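Local coordinates for putative rubredoxin reductase (Rhodopseudomonas palustris, PDB 3FG2), which probably passes electrons from NADH through its FAD cofactor to a ferredoxin that serves the cytochrome P450 CYP199A2, at residues Q340-G345 with F355-G360. Numbering follows the deposited sequence.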
# COMPACT_ATOMS: atom_id res chain seq x y z
N GLN A 340 5.34 14.58 -20.41
CA GLN A 340 5.68 15.97 -20.13
C GLN A 340 5.47 16.28 -18.66
O GLN A 340 4.40 16.00 -18.11
CB GLN A 340 4.83 16.91 -20.98
CG GLN A 340 4.95 18.38 -20.61
CD GLN A 340 4.15 19.28 -21.54
OE1 GLN A 340 3.02 18.96 -21.92
NE2 GLN A 340 4.73 20.42 -21.90
N VAL A 341 6.50 16.83 -18.02
CA VAL A 341 6.43 17.18 -16.60
C VAL A 341 6.80 18.64 -16.36
O VAL A 341 7.84 19.11 -16.81
CB VAL A 341 7.36 16.28 -15.75
CG1 VAL A 341 7.28 16.69 -14.27
CG2 VAL A 341 6.96 14.83 -15.92
N VAL A 342 5.93 19.35 -15.65
CA VAL A 342 6.15 20.76 -15.33
C VAL A 342 6.32 20.92 -13.83
O VAL A 342 5.57 20.33 -13.05
CB VAL A 342 4.95 21.63 -15.78
CG1 VAL A 342 5.14 23.05 -15.29
CG2 VAL A 342 4.81 21.61 -17.29
N ILE A 343 7.30 21.71 -13.42
CA ILE A 343 7.53 21.95 -12.00
C ILE A 343 6.83 23.23 -11.55
O ILE A 343 6.97 24.27 -12.18
CB ILE A 343 9.04 22.11 -11.68
CG1 ILE A 343 9.77 20.78 -11.91
CG2 ILE A 343 9.22 22.60 -10.25
CD1 ILE A 343 9.31 19.67 -11.01
N ARG A 344 6.07 23.14 -10.47
CA ARG A 344 5.41 24.32 -9.92
C ARG A 344 6.02 24.49 -8.55
O ARG A 344 6.07 23.53 -7.77
CB ARG A 344 3.90 24.14 -9.79
CG ARG A 344 3.20 25.35 -9.17
CD ARG A 344 1.69 25.17 -9.13
NE ARG A 344 1.00 26.24 -9.87
CZ ARG A 344 0.57 27.36 -9.32
NH1 ARG A 344 0.76 27.58 -8.03
NH2 ARG A 344 -0.02 28.29 -10.06
N GLY A 345 6.48 25.70 -8.25
CA GLY A 345 7.09 25.95 -6.96
C GLY A 345 8.59 25.87 -7.08
O GLY A 345 9.14 26.10 -8.16
N PHE A 355 3.72 18.54 -12.19
CA PHE A 355 2.47 18.36 -12.91
C PHE A 355 2.79 17.45 -14.09
O PHE A 355 3.52 17.83 -15.00
CB PHE A 355 1.91 19.71 -13.38
CG PHE A 355 1.21 20.48 -12.30
CD1 PHE A 355 1.87 20.77 -11.10
CD2 PHE A 355 -0.09 20.93 -12.47
CE1 PHE A 355 1.23 21.49 -10.10
CE2 PHE A 355 -0.74 21.64 -11.47
CZ PHE A 355 -0.08 21.92 -10.28
N CYS A 356 2.24 16.25 -14.06
CA CYS A 356 2.51 15.29 -15.11
C CYS A 356 1.42 15.27 -16.16
O CYS A 356 0.23 15.19 -15.84
CB CYS A 356 2.65 13.90 -14.49
SG CYS A 356 3.73 13.91 -13.07
N TYR A 357 1.85 15.34 -17.42
CA TYR A 357 0.95 15.32 -18.55
C TYR A 357 1.20 14.18 -19.52
O TYR A 357 2.29 13.59 -19.55
CB TYR A 357 1.07 16.62 -19.35
CG TYR A 357 0.68 17.86 -18.60
CD1 TYR A 357 1.49 18.38 -17.60
CD2 TYR A 357 -0.50 18.53 -18.92
CE1 TYR A 357 1.14 19.54 -16.92
CE2 TYR A 357 -0.86 19.70 -18.24
CZ TYR A 357 -0.03 20.19 -17.25
OH TYR A 357 -0.38 21.35 -16.60
N LYS A 358 0.19 13.88 -20.32
CA LYS A 358 0.26 12.86 -21.35
C LYS A 358 -0.65 13.35 -22.47
O LYS A 358 -1.85 13.55 -22.26
CB LYS A 358 -0.22 11.51 -20.84
CG LYS A 358 -0.11 10.42 -21.90
CD LYS A 358 -0.45 9.04 -21.35
CE LYS A 358 -1.89 8.94 -20.93
NZ LYS A 358 -2.22 7.56 -20.45
N ALA A 359 -0.08 13.58 -23.65
CA ALA A 359 -0.85 14.07 -24.79
C ALA A 359 -1.56 15.39 -24.48
O ALA A 359 -2.71 15.58 -24.88
CB ALA A 359 -1.87 13.02 -25.22
N GLY A 360 -0.88 16.28 -23.77
CA GLY A 360 -1.44 17.58 -23.44
C GLY A 360 -2.44 17.67 -22.30
O GLY A 360 -2.92 18.76 -21.99
O HOH W 1 1.76 16.37 -23.04
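Val342 and Phe355 form a hydrogen-bonded antiparallel pair, Val342 N reaching Phe355 O at 2.9 Å and Phe355 N donating back to Val342 O at 2.7 Å. Two residues on, Tyr357 N donates to Gln340 O at 2.7 Å, but the return bond from Gln340 N to Tyr357 O is weak, so the ladder is less firmly closed at this end. Between them Val341 faces Cys356 as a non-hydrogen-bonded pair, CG2 and SG 4.4 Å apart on the face of the sheet opposite to Val342 and Phe355. The strands, 158° apart in direction, make a beta hairpin at the margin of the five-stranded antiparallel sheet of the reductase C-terminal domain; 340-344 is one of its two outermost strands within the chain, and helix 389-393 covers the face bearing Val342 and Phe355. There the Phe355 ring lies against the aliphatic stem of Arg344, with CE1 3.8 Å from Arg344 CD. Arg344 extends its CG away from the backbone nitrogen (chi1 178°), which carries the stem past the ring, and its guanidinium, turned 42° from the ring plane, gives weak hydrogen bonds to Ala392 O and Phe397 O. Replacing Phe355 by the small side chain of alanine is likely to open a gap beside the Arg344 methylenes and leave that chain freer to swing. Val342 CG2 approaches Tyr357 CE1 obliquely at 4.2 Å, while Gln340 O sits in plane at the tyrosine ring's edge; the phenol OH is held by Val387 O. At the hairpin's open end, a water donates to Gln340 OE1 and accepts from Gly360 N.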